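Local coordinates for type VII secretion system protein EssB (Staphylococcus aureus, PDB 4ANN) that forms, as the cytoplasmic segment of an integral membrane protein, part of the Ess type VII secretion system, probably required for secretion of EsxA and EsxB, at residues S27-E32 and N127-L132; M37-Q42 and R98-F103; T70-I75 and R85-I90; A145-A150 and T175-A180. All coordinates share one frame; numbering follows the deposited sequence. Where two conformers were deposited one is given.

Contact 1: S27-E32 and N127-L132; sequences SSIKPE and NVVDPL
Ile-29 reaches Val-129 with the last carbon of its longer branch: CD1 lies 3.6 Å from Val-129 CG2, and the two side chains meet at a slant. In Ile-29 the CG1 branch stands anti to the carbonyl carbon (chi1 -52°), and the second torsion, -61°, folds CD1 back instead of extending it, which brings the methyl to the valine. Val-129 offers CG2, the methyl anti to its own backbone N, while CG1 is wedged between N and the carbonyl carbon. Ile-29 is buried, so a hydrocarbon side chain suits the place, packing on Val-129 and Ile-24 while waters meet nearby backbone polar groups.

The same CD1 lies 3.7 Å from Val-128 O, and two waters satisfy that carbonyl. One donates to it and to Ser-28 O, at 2.7 Å from the serine oxygen; the other donates to it and accepts from Lys-30 N. Water thus joins two backbones that make no direct hydrogen bond.

Val-128 and Val-129 together face Leu-125 as a classic beta bulge. The contact sits where the chain leaves strand 124-125 on its way to helix 136-151, against the loop after strand 21-25; Ile-24 and Arg-22, on that strand itself, touch Ile-29 and Val-129 respectively.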
loop_
_atom_site.group_PDB
_atom_site.type_symbol
_atom_site.label_atom_id
_atom_site.label_comp_id
_atom_site.label_asym_id
_atom_site.label_seq_id
_atom_site.Cartn_x
_atom_site.Cartn_y
_atom_site.Cartn_z
ATOM N N SER A 27 5.305 -21.983 -13.227
ATOM C CA SER A 27 5.224 -21.712 -14.662
ATOM C C SER A 27 4.930 -20.272 -14.922
ATOM O O SER A 27 5.106 -19.832 -16.043
ATOM C CB SER A 27 4.119 -22.575 -15.264
ATOM O OG SER A 27 2.864 -22.307 -14.640
ATOM N N SER A 28 4.508 -19.487 -13.934
ATOM C CA SER A 28 4.278 -18.048 -14.133
ATOM C C SER A 28 5.595 -17.293 -14.216
ATOM O O SER A 28 5.548 -16.122 -14.648
ATOM C CB SER A 28 3.358 -17.476 -13.066
ATOM O OG SER A 28 3.978 -17.274 -11.802
ATOM N N ILE A 29 6.708 -17.893 -13.803
ATOM C CA ILE A 29 8.032 -17.277 -13.689
ATOM C C ILE A 29 8.893 -17.845 -14.823
ATOM O O ILE A 29 8.967 -19.087 -14.933
ATOM C CB ILE A 29 8.706 -17.553 -12.325
ATOM C CG1 ILE A 29 7.772 -17.187 -11.139
ATOM C CG2 ILE A 29 10.065 -16.886 -12.164
ATOM C CD1 ILE A 29 7.447 -15.684 -11.232
ATOM N N LYS A 30 9.519 -16.975 -15.608
ATOM C CA LYS A 30 10.520 -17.515 -16.568
ATOM C C LYS A 30 11.550 -18.361 -15.868
ATOM O O LYS A 30 12.061 -17.887 -14.821
ATOM C CB LYS A 30 11.235 -16.355 -17.290
ATOM C CG LYS A 30 10.288 -15.711 -18.324
ATOM C CD LYS A 30 11.054 -14.808 -19.257
ATOM N N PRO A 31 11.947 -19.515 -16.385
ATOM C CA PRO A 31 13.000 -20.284 -15.686
ATOM C C PRO A 31 14.271 -19.492 -15.398
ATOM O O PRO A 31 14.913 -19.657 -14.352
ATOM C CB PRO A 31 13.269 -21.450 -16.672
ATOM C CG PRO A 31 11.925 -21.623 -17.285
ATOM C CD PRO A 31 11.462 -20.218 -17.562
ATOM N N GLU A 32 14.642 -18.564 -16.287
ATOM C CA GLU A 32 15.835 -17.832 -16.009
ATOM C C GLU A 32 15.672 -16.788 -14.914
ATOM O O GLU A 32 16.624 -16.085 -14.604
ATOM C CB GLU A 32 16.280 -17.039 -17.277
ATOM C CG GLU A 32 15.067 -16.222 -17.756
ATOM C CD GLU A 32 14.273 -16.856 -18.866
ATOM O OE1 GLU A 32 13.978 -18.104 -18.951
ATOM O OE2 GLU A 32 13.902 -16.013 -19.731
ATOM N N ASN A 127 9.195 -6.759 -14.279
ATOM C CA ASN A 127 9.536 -7.549 -15.447
ATOM C C ASN A 127 9.691 -9.011 -15.052
ATOM O O ASN A 127 10.099 -9.753 -15.943
ATOM C CB ASN A 127 10.831 -7.107 -16.142
ATOM C CG ASN A 127 10.843 -5.661 -16.549
ATOM O OD1 ASN A 127 11.803 -4.894 -16.383
ATOM N ND2 ASN A 127 9.736 -5.227 -17.147
ATOM N N VAL A 128 9.324 -9.373 -13.827
ATOM C CA VAL A 128 9.568 -10.725 -13.345
ATOM C C VAL A 128 8.355 -11.423 -12.756
ATOM O O VAL A 128 8.079 -12.549 -13.103
ATOM C CB VAL A 128 10.715 -10.700 -12.323
ATOM C CG1 VAL A 128 10.842 -12.045 -11.683
ATOM C CG2 VAL A 128 11.999 -10.305 -13.004
ATOM N N VAL A 129 7.689 -10.738 -11.795
ATOM C CA VAL A 129 6.493 -11.311 -11.207
ATOM C C VAL A 129 5.565 -10.187 -10.771
ATOM O O VAL A 129 6.031 -9.106 -10.327
ATOM C CB VAL A 129 6.814 -12.294 -10.060
ATOM C CG1 VAL A 129 7.419 -11.594 -8.859
ATOM C CG2 VAL A 129 5.557 -13.050 -9.623
ATOM N N ASP A 130 4.280 -10.416 -10.873
ATOM C CA ASP A 130 3.230 -9.511 -10.443
ATOM C C ASP A 130 3.305 -9.300 -8.949
ATOM O O ASP A 130 3.945 -10.111 -8.223
ATOM C CB ASP A 130 1.859 -10.089 -10.845
ATOM C CG ASP A 130 1.551 -9.995 -12.317
ATOM O OD1 ASP A 130 2.261 -9.284 -13.059
ATOM O OD2 ASP A 130 0.557 -10.674 -12.730
ATOM N N PRO A 131 2.728 -8.216 -8.374
ATOM C CA PRO A 131 1.892 -7.235 -9.049
ATOM C C PRO A 131 2.670 -6.315 -9.996
ATOM O O PRO A 131 3.838 -6.002 -9.815
ATOM C CB PRO A 131 1.262 -6.399 -7.907
ATOM C CG PRO A 131 2.212 -6.622 -6.755
ATOM C CD PRO A 131 2.697 -8.023 -6.930
ATOM N N LEU A 132 1.897 -5.929 -11.012
ATOM C CA LEU A 132 2.332 -4.867 -11.836
ATOM C C LEU A 132 2.175 -3.526 -11.128
ATOM O O LEU A 132 1.231 -3.356 -10.346
ATOM C CB LEU A 132 1.414 -4.756 -13.064
ATOM C CG LEU A 132 1.215 -6.069 -13.848
ATOM C CD1 LEU A 132 0.129 -5.921 -14.902
ATOM C CD2 LEU A 132 2.590 -6.484 -14.371
HETATM O O HOH W 1 5.466 -13.563 -13.914
HETATM O O HOH W 2 9.413 -14.075 -14.999
#

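Contact 2: M37-Q42 and R98-F103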
loop_
_atom_site.group_PDB
_atom_site.type_symbol
_atom_site.label_atom_id
_atom_site.label_comp_id
_atom_site.label_asym_id
_atom_site.label_seq_id
_atom_site.Cartn_x
_atom_site.Cartn_y
_atom_site.Cartn_z
ATOM N N MET A 37 13.943 -15.134 -7.193
ATOM C CA MET A 37 12.816 -15.178 -6.235
ATOM C C MET A 37 13.282 -14.883 -4.814
ATOM O O MET A 37 12.506 -14.426 -3.970
ATOM C CB MET A 37 12.089 -16.506 -6.391
ATOM C CG MET A 37 11.371 -16.688 -7.719
ATOM S SD MET A 37 9.878 -15.688 -7.973
ATOM C CE MET A 37 10.540 -14.348 -8.915
ATOM N N TYR A 38 14.548 -15.119 -4.502
ATOM C CA TYR A 38 15.103 -14.801 -3.176
ATOM C C TYR A 38 14.912 -13.317 -2.861
ATOM O O TYR A 38 14.872 -12.933 -1.698
ATOM C CB TYR A 38 16.596 -15.196 -3.111
ATOM C CG TYR A 38 17.525 -14.149 -3.665
ATOM C CD1 TYR A 38 17.729 -14.115 -5.052
ATOM C CD2 TYR A 38 18.187 -13.199 -2.868
ATOM C CE1 TYR A 38 18.544 -13.178 -5.663
ATOM C CE2 TYR A 38 19.013 -12.255 -3.454
ATOM C CZ TYR A 38 19.171 -12.274 -4.824
ATOM O OH TYR A 38 20.010 -11.329 -5.357
ATOM N N LEU A 39 14.809 -12.443 -3.878
ATOM C CA LEU A 39 14.595 -10.998 -3.596
ATOM C C LEU A 39 13.303 -10.799 -2.866
ATOM O O LEU A 39 13.135 -9.743 -2.167
ATOM C CB LEU A 39 14.613 -10.193 -4.877
ATOM C CG LEU A 39 15.979 -10.175 -5.581
ATOM C CD1 LEU A 39 15.898 -9.455 -6.919
ATOM C CD2 LEU A 39 17.084 -9.606 -4.711
ATOM N N LEU A 40 12.323 -11.694 -2.999
ATOM C CA LEU A 40 11.041 -11.503 -2.330
ATOM C C LEU A 40 11.161 -11.733 -0.839
ATOM O O LEU A 40 10.212 -11.361 -0.109
ATOM C CB LEU A 40 10.021 -12.433 -2.936
ATOM C CG LEU A 40 9.704 -12.207 -4.399
ATOM C CD1 LEU A 40 8.635 -13.177 -4.921
ATOM C CD2 LEU A 40 9.243 -10.763 -4.640
ATOM N N GLU A 41 12.256 -12.301 -0.347
ATOM C CA GLU A 41 12.442 -12.477 1.072
ATOM C C GLU A 41 13.602 -11.647 1.602
ATOM O O GLU A 41 13.908 -11.718 2.792
ATOM C CB GLU A 41 12.592 -13.957 1.487
ATOM C CG GLU A 41 13.881 -14.582 0.972
ATOM C CD GLU A 41 14.123 -15.982 1.451
ATOM O OE1 GLU A 41 13.411 -16.520 2.324
ATOM O OE2 GLU A 41 15.117 -16.581 0.924
ATOM N N GLN A 42 14.265 -10.831 0.783
ATOM C CA GLN A 42 15.338 -9.993 1.254
ATOM C C GLN A 42 14.780 -8.837 2.086
ATOM O O GLN A 42 13.811 -8.224 1.691
ATOM C CB GLN A 42 16.105 -9.438 0.045
ATOM C CG GLN A 42 17.362 -8.744 0.389
ATOM C CD GLN A 42 18.298 -8.488 -0.802
ATOM O OE1 GLN A 42 19.141 -9.343 -1.124
ATOM N NE2 GLN A 42 18.104 -7.345 -1.419
ATOM N N ARG A 98 11.899 3.340 -7.272
ATOM C CA ARG A 98 13.312 3.366 -7.711
ATOM C C ARG A 98 14.016 2.018 -7.587
ATOM O O ARG A 98 15.154 1.786 -8.037
ATOM C CB ARG A 98 13.982 4.466 -6.886
ATOM C CG ARG A 98 14.786 4.035 -5.684
ATOM C CD ARG A 98 14.395 4.559 -4.317
ATOM N NE ARG A 98 14.426 3.563 -3.224
ATOM C CZ ARG A 98 15.503 2.769 -3.106
ATOM N NH1 ARG A 98 16.652 2.648 -3.793
ATOM N NH2 ARG A 98 15.387 1.927 -2.083
ATOM N N THR A 99 13.368 1.094 -6.920
ATOM C CA THR A 99 13.895 -0.234 -6.730
ATOM C C THR A 99 13.291 -1.173 -7.763
ATOM O O THR A 99 12.490 -0.761 -8.618
ATOM C CB THR A 99 13.546 -0.807 -5.346
ATOM O OG1 THR A 99 12.168 -1.128 -5.202
ATOM C CG2 THR A 99 13.785 0.196 -4.232
ATOM N N ARG A 100 13.693 -2.428 -7.638
ATOM C CA ARG A 100 13.248 -3.559 -8.427
ATOM C C ARG A 100 11.796 -3.927 -8.136
ATOM O O ARG A 100 11.103 -4.519 -9.002
ATOM C CB ARG A 100 14.188 -4.776 -8.212
ATOM C CG ARG A 100 15.463 -4.781 -9.046
ATOM C CD ARG A 100 16.324 -5.993 -8.712
ATOM N NE ARG A 100 16.569 -6.891 -9.830
ATOM C CZ ARG A 100 15.758 -7.423 -10.727
ATOM N NH1 ARG A 100 14.444 -7.181 -10.752
ATOM N NH2 ARG A 100 16.217 -8.227 -11.671
ATOM N N TYR A 101 11.307 -3.692 -6.975
ATOM C CA TYR A 101 10.088 -4.092 -6.345
ATOM C C TYR A 101 8.892 -3.269 -6.811
ATOM O O TYR A 101 8.993 -2.136 -7.217
ATOM C CB TYR A 101 10.160 -3.991 -4.822
ATOM C CG TYR A 101 11.180 -4.888 -4.164
ATOM C CD1 TYR A 101 11.089 -6.283 -4.206
ATOM C CD2 TYR A 101 12.254 -4.321 -3.486
ATOM C CE1 TYR A 101 12.016 -7.075 -3.592
ATOM C CE2 TYR A 101 13.186 -5.130 -2.856
ATOM C CZ TYR A 101 13.078 -6.499 -2.922
ATOM O OH TYR A 101 14.012 -7.258 -2.294
ATOM N N THR A 102 7.714 -3.873 -6.664
ATOM C CA THR A 102 6.416 -3.263 -6.857
ATOM C C THR A 102 5.598 -3.562 -5.610
ATOM O O THR A 102 5.914 -4.460 -4.824
ATOM C CB THR A 102 5.680 -3.774 -8.095
ATOM O OG1 THR A 102 5.440 -5.189 -7.870
ATOM C CG2 THR A 102 6.483 -3.599 -9.399
ATOM N N PHE A 103 4.509 -2.777 -5.453
ATOM C CA PHE A 103 3.667 -2.903 -4.266
ATOM C C PHE A 103 2.234 -2.539 -4.632
ATOM O O PHE A 103 1.970 -1.951 -5.684
ATOM C CB PHE A 103 4.163 -2.005 -3.114
ATOM C CG PHE A 103 3.967 -0.509 -3.337
ATOM C CD1 PHE A 103 4.835 0.188 -4.161
ATOM C CD2 PHE A 103 2.930 0.184 -2.756
ATOM C CE1 PHE A 103 4.674 1.577 -4.426
ATOM C CE2 PHE A 103 2.739 1.555 -2.996
ATOM C CZ PHE A 103 3.633 2.233 -3.833
HETATM O O HOH W 3 15.771 -5.939 -0.390
#
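A two-stranded antiparallel ladder, 101-102 with 124-125, meets the 3-10 turn 38-40 here, within the YukC-family cytoplasmic region. Tyr-101 makes the link. Its hydroxyl donates to Leu-39 O at 2.6 Å, arriving 21° off the carbonyl plane with a C=O...O angle of 135°. Seen from the tyrosine, Leu-39 O lies at the ring edge, near the ring plane. Tyrosine fits because it carries an apolar ring through buried surroundings and ends in a donor. That carbonyl accepts little from its own turn, for Gln-42 N reaches it only weakly.

Leu-39 is the apolar half of the contact. With CG anti to the carbonyl carbon (chi1 -66°) its side chain runs toward Arg-100, and CD1 lies over one face of the guanidinium, 3.9 Å from Arg-100 CD. The exposed arginine lays its aliphatic stem against the buried leucine.

Thr-99 OG1 accepts from Tyr-101 N, an ST turn that shapes the backbone just before the strand. Beyond the two segments, Arg-123 makes a cation-pi contact with the Tyr-101 ring, and Phe-47 also meets it.

Gln-42 crosses the tyrosine at about a right angle, and one water accepts from Gln-42 NE2 while donating to Tyr-101 OH, 2.9 Å from each.

Contact 3: T70-I75 and R85-I90; sequences TPFDNI and RYLLNI
Ile-75 divides its branches between Tyr-86 and Leu-87, neighbours on helix 80-89, giving one to each. Its CG2 meets the tyrosine ring obliquely, 3.7 Å from Tyr-86 CD2, while CD1 reaches Leu-87 CD2 at 4.0 Å. The split follows from the first torsion: at chi1 78° CG1 is tucked between the backbone N and the carbonyl carbon, CG2 stands anti to that carbon, and the extended second torsion carries CD1 onward to the leucine. A beta-branched residue can thus serve two partners at once. Leu-87 CD2 also comes near the plane of the Phe-72 ring, at its edge, 4.3 Å from Phe-72 CE1.

Backbone bonds set these groups in place. Ile-75 N donates to Phe-72 O in the 3-10 turn, which helps bring the ends of these two side chains, three residues apart, to helix 80-89. Farther out, Tyr-86 packs edge-to-face on Phe-78 and meets Phe-112 of strand 110-112, and Phe-72 and Leu-87 both touch helix 136-151.

No hydrogen bond crosses between the segments, and carbon meets carbon throughout. Across this interface the attraction is thus burial of apolar surface and close fit, which gives little directional restraint, with the tyrosine contributing its ring carbons.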
loop_
_atom_site.group_PDB
_atom_site.type_symbol
_atom_site.label_atom_id
_atom_site.label_comp_id
_atom_site.label_asym_id
_atom_site.label_seq_id
_atom_site.Cartn_x
_atom_site.Cartn_y
_atom_site.Cartn_z
ATOM N N THR A 70 2.104 -1.681 12.594
ATOM C CA THR A 70 0.735 -1.279 12.887
ATOM C C THR A 70 -0.079 -1.269 11.626
ATOM O O THR A 70 0.238 -0.538 10.689
ATOM C CB THR A 70 0.753 0.133 13.515
ATOM O OG1 THR A 70 1.445 0.079 14.756
ATOM C CG2 THR A 70 -0.616 0.694 13.750
ATOM N N PRO A 71 -1.147 -2.059 11.517
ATOM C CA PRO A 71 -1.980 -2.007 10.303
ATOM C C PRO A 71 -2.578 -0.644 10.071
ATOM O O PRO A 71 -2.955 0.061 11.034
ATOM C CB PRO A 71 -3.099 -3.026 10.596
ATOM C CG PRO A 71 -2.497 -3.910 11.635
ATOM C CD PRO A 71 -1.632 -3.055 12.489
ATOM N N PHE A 72 -2.776 -0.284 8.817
ATOM C CA PHE A 72 -3.418 0.986 8.451
ATOM C C PHE A 72 -4.702 1.237 9.243
ATOM O O PHE A 72 -4.938 2.338 9.690
ATOM C CB PHE A 72 -3.675 1.023 6.949
ATOM C CG PHE A 72 -4.654 2.101 6.541
ATOM C CD1 PHE A 72 -4.247 3.428 6.418
ATOM C CD2 PHE A 72 -5.984 1.802 6.344
ATOM C CE1 PHE A 72 -5.171 4.429 6.117
ATOM C CE2 PHE A 72 -6.901 2.819 6.044
ATOM C CZ PHE A 72 -6.490 4.106 5.937
ATOM N N ASP A 73 -5.579 0.237 9.318
ATOM C CA ASP A 73 -6.875 0.506 9.903
ATOM C C ASP A 73 -6.812 0.944 11.353
ATOM O O ASP A 73 -7.787 1.510 11.868
ATOM C CB ASP A 73 -7.791 -0.716 9.806
ATOM C CG ASP A 73 -8.343 -0.969 8.420
ATOM O OD1 ASP A 73 -8.355 -0.099 7.569
ATOM O OD2 ASP A 73 -8.819 -2.146 8.289
ATOM N N ASN A 74 -5.681 0.694 12.027
ATOM C CA ASN A 74 -5.548 1.152 13.421
ATOM C C ASN A 74 -5.495 2.652 13.548
ATOM O O ASN A 74 -5.720 3.193 14.633
ATOM C CB ASN A 74 -4.248 0.546 14.025
ATOM C CG ASN A 74 -4.353 -0.916 14.278
ATOM O OD1 ASN A 74 -5.092 -1.671 13.580
ATOM N ND2 ASN A 74 -3.573 -1.353 15.252
ATOM N N ILE A 75 -5.172 3.394 12.484
ATOM C CA ILE A 75 -5.010 4.833 12.601
ATOM C C ILE A 75 -6.351 5.586 12.648
ATOM O O ILE A 75 -6.381 6.764 12.922
ATOM C CB ILE A 75 -4.121 5.440 11.500
ATOM C CG1 ILE A 75 -4.784 5.630 10.164
ATOM C CG2 ILE A 75 -2.802 4.664 11.379
ATOM C CD1 ILE A 75 -3.938 6.441 9.173
ATOM N N ARG A 85 -0.228 12.877 10.358
ATOM C CA ARG A 85 1.195 12.566 10.218
ATOM C C ARG A 85 1.370 11.241 9.469
ATOM O O ARG A 85 2.185 11.129 8.539
ATOM C CB ARG A 85 1.872 12.562 11.556
ATOM C CG ARG A 85 3.364 12.307 11.463
ATOM C CD ARG A 85 4.095 12.565 12.767
ATOM N NE ARG A 85 3.805 11.617 13.849
ATOM C CZ ARG A 85 4.382 10.465 14.024
ATOM N NH1 ARG A 85 5.259 10.013 13.139
ATOM N NH2 ARG A 85 4.070 9.738 15.080
ATOM N N TYR A 86 0.647 10.214 9.915
ATOM C CA TYR A 86 0.708 8.919 9.292
ATOM C C TYR A 86 0.258 8.984 7.840
ATOM O O TYR A 86 0.918 8.420 6.931
ATOM C CB TYR A 86 -0.130 7.901 10.063
ATOM C CG TYR A 86 0.574 7.297 11.282
ATOM C CD1 TYR A 86 1.111 8.047 12.316
ATOM C CD2 TYR A 86 0.715 5.909 11.386
ATOM C CE1 TYR A 86 1.737 7.475 13.390
ATOM C CE2 TYR A 86 1.342 5.335 12.468
ATOM C CZ TYR A 86 1.877 6.119 13.473
ATOM O OH TYR A 86 2.521 5.568 14.544
ATOM N N LEU A 87 -0.858 9.653 7.572
ATOM C CA LEU A 87 -1.354 9.777 6.199
ATOM C C LEU A 87 -0.353 10.479 5.291
ATOM O O LEU A 87 -0.132 10.033 4.155
ATOM C CB LEU A 87 -2.686 10.491 6.178
ATOM C CG LEU A 87 -3.893 9.741 6.703
ATOM C CD1 LEU A 87 -5.067 10.678 6.867
ATOM C CD2 LEU A 87 -4.231 8.581 5.805
ATOM N N LEU A 88 0.252 11.560 5.765
ATOM C CA LEU A 88 1.265 12.277 5.010
ATOM C C LEU A 88 2.439 11.375 4.699
ATOM O O LEU A 88 3.017 11.425 3.608
ATOM C CB LEU A 88 1.681 13.514 5.758
ATOM C CG LEU A 88 0.715 14.705 5.636
ATOM C CD1 LEU A 88 0.913 15.707 6.756
ATOM C CD2 LEU A 88 0.902 15.392 4.270
ATOM N N ASN A 89 2.820 10.533 5.648
ATOM C CA ASN A 89 3.978 9.660 5.438
ATOM C C ASN A 89 3.748 8.587 4.419
ATOM O O ASN A 89 4.744 8.017 3.922
ATOM C CB ASN A 89 4.428 9.043 6.765
ATOM C CG ASN A 89 5.120 10.031 7.708
ATOM O OD1 ASN A 89 5.567 11.094 7.294
ATOM N ND2 ASN A 89 5.223 9.638 8.953
ATOM N N ILE A 90 2.514 8.254 4.073
ATOM C CA ILE A 90 2.246 7.174 3.096
ATOM C C ILE A 90 2.976 7.422 1.793
ATOM O O ILE A 90 3.415 6.494 1.118
ATOM C CB ILE A 90 0.739 6.996 2.879
ATOM C CG1 ILE A 90 0.067 6.464 4.136
ATOM C CG2 ILE A 90 0.444 6.156 1.634
ATOM C CD1 ILE A 90 -1.455 6.462 4.090
#

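Contact 4: A145-A150 and T175-A180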
loop_
_atom_site.group_PDB
_atom_site.type_symbol
_atom_site.label_atom_id
_atom_site.label_comp_id
_atom_site.label_asym_id
_atom_site.label_seq_id
_atom_site.Cartn_x
_atom_site.Cartn_y
_atom_site.Cartn_z
ATOM N N ALA A 145 -8.611 7.403 -1.271
ATOM C CA ALA A 145 -9.496 6.483 -0.588
ATOM C C ALA A 145 -8.993 6.168 0.823
ATOM O O ALA A 145 -9.795 6.097 1.768
ATOM C CB ALA A 145 -9.708 5.228 -1.393
ATOM N N LEU A 146 -7.701 5.995 0.995
ATOM C CA LEU A 146 -7.140 5.802 2.326
ATOM C C LEU A 146 -7.408 6.997 3.239
ATOM O O LEU A 146 -7.748 6.851 4.409
ATOM C CB LEU A 146 -5.627 5.518 2.279
ATOM C CG LEU A 146 -5.216 4.174 1.659
ATOM C CD1 LEU A 146 -3.704 4.107 1.563
ATOM C CD2 LEU A 146 -5.716 2.997 2.428
ATOM N N VAL A 147 -7.233 8.224 2.718
ATOM C CA VAL A 147 -7.498 9.412 3.512
ATOM C C VAL A 147 -8.961 9.427 3.970
ATOM O O VAL A 147 -9.287 9.686 5.128
ATOM C CB VAL A 147 -7.132 10.676 2.728
ATOM C CG1 VAL A 147 -7.637 11.922 3.463
ATOM C CG2 VAL A 147 -5.631 10.763 2.464
ATOM N N ILE A 148 -9.883 9.178 3.022
ATOM C CA ILE A 148 -11.305 9.184 3.342
ATOM C C ILE A 148 -11.610 8.154 4.397
ATOM O O ILE A 148 -12.332 8.411 5.370
ATOM C CB ILE A 148 -12.124 8.970 2.043
ATOM C CG1 ILE A 148 -11.992 10.193 1.141
ATOM C CG2 ILE A 148 -13.569 8.629 2.373
ATOM C CD1 ILE A 148 -12.527 10.010 -0.249
ATOM N N CYS A 149 -11.083 6.936 4.228
ATOM C CA CYS A 149 -11.318 5.871 5.206
ATOM C C CYS A 149 -10.768 6.200 6.567
ATOM O O CYS A 149 -11.370 5.892 7.595
ATOM C CB CYS A 149 -10.735 4.561 4.696
ATOM S SG CYS A 149 -11.628 3.838 3.302
ATOM N N ALA A 150 -9.593 6.847 6.620
ATOM C CA ALA A 150 -8.988 7.198 7.901
ATOM C C ALA A 150 -9.890 8.170 8.670
ATOM O O ALA A 150 -9.854 8.127 9.911
ATOM C CB ALA A 150 -7.606 7.790 7.700
ATOM N N THR A 175 -15.184 15.641 -0.379
ATOM C CA THR A 175 -15.126 16.285 -1.717
ATOM C C THR A 175 -13.777 16.929 -1.968
ATOM O O THR A 175 -13.250 16.854 -3.065
ATOM C CB THR A 175 -16.269 17.299 -1.813
ATOM O OG1 THR A 175 -17.465 16.574 -1.756
ATOM C CG2 THR A 175 -16.194 18.103 -3.127
ATOM N N LYS A 176 -13.235 17.638 -0.969
ATOM C CA LYS A 176 -11.954 18.301 -1.153
ATOM C C LYS A 176 -10.856 17.285 -1.436
ATOM O O LYS A 176 -9.970 17.504 -2.261
ATOM C CB LYS A 176 -11.551 19.179 0.013
ATOM C CG LYS A 176 -12.390 20.471 0.140
ATOM N N VAL A 177 -10.882 16.129 -0.716
ATOM C CA VAL A 177 -9.906 15.090 -0.974
ATOM C C VAL A 177 -10.049 14.590 -2.409
ATOM O O VAL A 177 -9.072 14.463 -3.145
ATOM C CB VAL A 177 -10.087 13.941 0.052
ATOM C CG1 VAL A 177 -9.247 12.750 -0.349
ATOM C CG2 VAL A 177 -9.703 14.418 1.442
ATOM N N ILE A 178 -11.257 14.291 -2.835
ATOM C CA ILE A 178 -11.540 13.745 -4.129
ATOM C C ILE A 178 -11.111 14.676 -5.234
ATOM O O ILE A 178 -10.627 14.217 -6.294
ATOM C CB ILE A 178 -13.026 13.369 -4.235
ATOM C CG1 ILE A 178 -13.287 12.102 -3.387
ATOM C CG2 ILE A 178 -13.456 13.182 -5.681
ATOM C CD1 ILE A 178 -14.749 11.809 -3.153
ATOM N N GLU A 179 -11.285 15.962 -5.019
ATOM C CA GLU A 179 -10.992 16.946 -6.048
ATOM C C GLU A 179 -9.518 17.283 -6.138
ATOM O O GLU A 179 -9.138 17.949 -7.125
ATOM C CB GLU A 179 -11.851 18.180 -5.837
ATOM C CG GLU A 179 -13.313 17.853 -6.192
ATOM C CD GLU A 179 -14.077 19.167 -6.206
ATOM O OE1 GLU A 179 -13.378 20.151 -5.880
ATOM O OE2 GLU A 179 -15.246 19.019 -6.504
ATOM N N ALA A 180 -8.685 16.923 -5.185
ATOM C CA ALA A 180 -7.251 17.284 -5.267
ATOM C C ALA A 180 -6.679 16.822 -6.557
ATOM O O ALA A 180 -6.790 15.642 -6.930
ATOM C CB ALA A 180 -6.477 16.675 -4.109
#
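Val-177, Ile-148 and Val-147 carry most of the packing between two nearly antiparallel helices, 145-150 and 175-179, whose axes lie 9.8 Å apart at 168°. Val-177 is the central piece and divides its methyls between two partners. Its CG1, anti to the backbone N at chi1 170°, approaches Ile-148 CG1 at 4.0 Å; its CG2, anti to the carbonyl carbon, meets Val-147 CG1 at 3.8 Å. Valine suits the position because both branches sit close to the helix backbone, where they can fill the interface without a long flexible stem.

Val-147 has the same rotamer and meets the CG2 of Val-177 with its CG1, the methyl anti to N, so the valines touch through unlike branches and cross at a slant. Ile-148 is longer. Its CG1 stands anti to the carbonyl carbon and the second torsion is extended (169°), so CD1 passes beyond Val-177 to the next residue, 3.8 Å from Ile-178 CG1. The extra carbon of isoleucine thus widens the contact along the partner helix. All four residues are buried, and being hydrocarbon they bring no side-chain polar group into the interface.

Around this pair, helix 157-162 touches Ile-148 through Leu-160, and helix 183-192 lies against both partners: its Leu-190 contacts Val-147 and its Phe-189 contacts Val-177.

In the fold
The four contacts run along an elongated cytoplasmic domain of the YukC family. Contacts 1 and 2 occupy one side of the chain's centre, their own centres about 12 Å apart, and touch where Met-37 meets Val-128 and Ile-29. Contacts 3 and 4, their centres about 14 Å apart, meet at helix 136-151, which carries one segment of contact 4 and on whose Ala-150 Leu-87 packs. Between contacts 1 and 4 the centres are about 34 Å apart. In sequence, contact 3 is nested within contact 2 and that within contact 1, whereas contact 4 follows all three. Helix 80-89 of contact 3 precedes strand 101-102 of contact 2, so the chain passes between the two ends more than once.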